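Local coordinates for protein alpha-glucosidase YIHQ (Escherichia coli, PDB 5AEG) that hydrolyses sulfoquinovosyl diacylglycerides and simple sulfoquinovosides, releasing sulfoquinovose for breakdown through sulfoglycolysis, at residues C345-A348 / A349-Y353. Sequence-based numbering, arbitrary orientation.
Sequences CEEA and AQHGY
Residues Cys-345 to Ala-348 meet Ala-349 to Tyr-353 in a local contact, the C-terminal turns of helix 343-351 and its Schellman motif, in the family 31 TIM-barrel domain. Alpha-helical hydrogen bonds run from Ala-349 N to Cys-345 O (2.8 Å) and from Gln-350 N to Glu-346 O. Gly-352 then takes a positive phi of 71°. Tyr-353 N donates a hydrogen bond to Ala-348 O (2.9 Å), and Gly-352 N gives a weak one to Ala-349 O, completing the motif. Glu-347 O accepts two hydrogen bonds from His-351, one from the backbone N and one from ring ND1 (3.0 Å). This oxygen lies near the imidazole plane, at its edge. Chi1 of -67° keeps CG beside the backbone N, and the ring turns ND1 to Glu-347 O. The ND1 bond probably limits rotation of the ring. CB of His-351 rests over the centre of one face of the Tyr-353 ring. Glu-346 OE2 approaches Gln-350 NE2 to 3.5 Å, with carboxylate and amide planes 76° apart. Ala-348 CB packs on Tyr-353 CB at 3.9 Å. Both residues pack on helix 380-395, where the Tyr-353 ring meets Trp-385, and Tyr-353 bonds through its backbone to Asp-376, just past strand 370-374.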
ATOM      1  N   CYS A 345     -25.227   7.980  10.114  1.00 27.98           N
ATOM      2  CA  CYS A 345     -25.761   7.990   8.745  1.00 31.19           C
ATOM      3  C   CYS A 345     -27.028   8.868   8.696  1.00 36.41           C
ATOM      4  O   CYS A 345     -27.293   9.517   7.679  1.00 34.55           O
ATOM      5  CB  CYS A 345     -26.147   6.581   8.284  1.00 32.45           C
ATOM      6  SG  CYS A 345     -26.491   6.432   6.489  1.00 33.93           S
ATOM      7  N   GLU A 346     -27.819   8.850   9.778  1.00 36.89           N
ATOM      8  CA  GLU A 346     -29.053   9.691   9.827  1.00 40.18           C
ATOM      9  C   GLU A 346     -28.642  11.164   9.780  1.00 37.60           C
ATOM     10  O   GLU A 346     -29.153  11.976   8.998  1.00 38.62           O
ATOM     11  CB  GLU A 346     -29.837   9.328  11.106  1.00 45.39           C
ATOM     12  CG  GLU A 346     -31.160  10.098  11.271  1.00 59.70           C
ATOM     13  CD  GLU A 346     -31.783   9.928  12.665  1.00 74.72           C
ATOM     14  OE1 GLU A 346     -31.350   9.033  13.466  1.00 85.41           O
ATOM     15  OE2 GLU A 346     -32.728  10.697  12.952  1.00 81.86           O
ATOM     16  N   GLU A 347     -27.672  11.518  10.600  1.00 35.66           N
ATOM     17  CA  GLU A 347     -27.115  12.843  10.560  1.00 37.17           C
ATOM     18  C   GLU A 347     -26.589  13.257   9.169  1.00 43.23           C
ATOM     19  O   GLU A 347     -26.913  14.336   8.642  1.00 41.13           O
ATOM     20  CB  GLU A 347     -26.062  12.969  11.650  1.00 43.32           C
ATOM     21  CG  GLU A 347     -25.364  14.316  11.702  1.00 53.21           C
ATOM     22  CD  GLU A 347     -24.489  14.497  12.949  1.00 59.58           C
ATOM     23  OE1 GLU A 347     -23.846  13.524  13.404  1.00 58.89           O
ATOM     24  OE2 GLU A 347     -24.422  15.633  13.457  1.00 62.69           O
ATOM     25  N   ALA A 348     -25.803  12.384   8.571  1.00 35.14           N
ATOM     26  CA  ALA A 348     -25.372  12.543   7.202  1.00 38.94           C
ATOM     27  C   ALA A 348     -26.516  12.730   6.193  1.00 33.34           C
ATOM     28  O   ALA A 348     -26.460  13.637   5.369  1.00 37.91           O
ATOM     29  CB  ALA A 348     -24.516  11.331   6.773  1.00 36.68           C
ATOM     30  N   ALA A 349     -27.521  11.860   6.257  1.00 34.75           N
ATOM     31  CA  ALA A 349     -28.680  11.982   5.370  1.00 39.59           C
ATOM     32  C   ALA A 349     -29.311  13.358   5.581  1.00 41.17           C
ATOM     33  O   ALA A 349     -29.642  14.030   4.619  1.00 39.16           O
ATOM     34  CB  ALA A 349     -29.688  10.872   5.594  1.00 38.82           C
ATOM     35  N   GLN A 350     -29.415  13.805   6.823  1.00 42.43           N
ATOM     36  CA  GLN A 350     -30.073  15.106   7.089  1.00 44.80           C
ATOM     37  C   GLN A 350     -29.328  16.278   6.528  1.00 44.46           C
ATOM     38  O   GLN A 350     -29.964  17.264   6.158  1.00 40.13           O
ATOM     39  CB  GLN A 350     -30.203  15.397   8.562  1.00 49.61           C
ATOM     40  CG  GLN A 350     -31.196  14.547   9.287  1.00 56.99           C
ATOM     41  CD  GLN A 350     -31.016  14.701  10.784  1.00 69.24           C
ATOM     42  OE1 GLN A 350     -30.442  15.709  11.269  1.00 81.03           O
ATOM     43  NE2 GLN A 350     -31.482  13.698  11.536  1.00 77.44           N
ATOM     44  N   HIS A 351     -27.994  16.235   6.513  1.00 35.73           N
ATOM     45  CA  HIS A 351     -27.222  17.365   6.054  1.00 35.39           C
ATOM     46  C   HIS A 351     -26.718  17.271   4.601  1.00 33.38           C
ATOM     47  O   HIS A 351     -26.014  18.163   4.154  1.00 34.92           O
ATOM     48  CB  HIS A 351     -26.086  17.622   6.996  1.00 41.32           C
ATOM     49  CG  HIS A 351     -26.530  18.077   8.342  1.00 54.70           C
ATOM     50  ND1 HIS A 351     -27.155  17.235   9.248  1.00 54.97           N
ATOM     51  CD2 HIS A 351     -26.432  19.284   8.948  1.00 55.13           C
ATOM     52  CE1 HIS A 351     -27.421  17.908  10.353  1.00 55.59           C
ATOM     53  NE2 HIS A 351     -26.983  19.148  10.200  1.00 55.99           N
ATOM     54  N   GLY A 352     -27.103  16.232   3.870  1.00 32.76           N
ATOM     55  CA  GLY A 352     -26.660  16.010   2.460  1.00 37.79           C
ATOM     56  C   GLY A 352     -25.147  15.610   2.389  1.00 36.66           C
ATOM     57  O   GLY A 352     -24.455  15.950   1.424  1.00 36.40           O
ATOM     58  N   TYR A 353     -24.656  14.932   3.429  1.00 35.33           N
ATOM     59  CA  TYR A 353     -23.224  14.520   3.532  1.00 34.29           C
ATOM     60  C   TYR A 353     -22.882  13.185   2.804  1.00 36.21           C
ATOM     61  O   TYR A 353     -21.683  12.769   2.771  1.00 36.77           O
ATOM     62  CB  TYR A 353     -22.825  14.417   5.022  1.00 34.72           C
ATOM     63  CG  TYR A 353     -22.768  15.729   5.829  1.00 36.31           C
ATOM     64  CD1 TYR A 353     -22.753  16.968   5.206  1.00 41.50           C
ATOM     65  CD2 TYR A 353     -22.728  15.716   7.237  1.00 41.19           C
ATOM     66  CE1 TYR A 353     -22.685  18.148   5.924  1.00 42.73           C
ATOM     67  CE2 TYR A 353     -22.670  16.904   7.966  1.00 41.01           C
ATOM     68  CZ  TYR A 353     -22.651  18.110   7.277  1.00 45.23           C
ATOM     69  OH  TYR A 353     -22.574  19.327   7.874  1.00 57.28           O
TER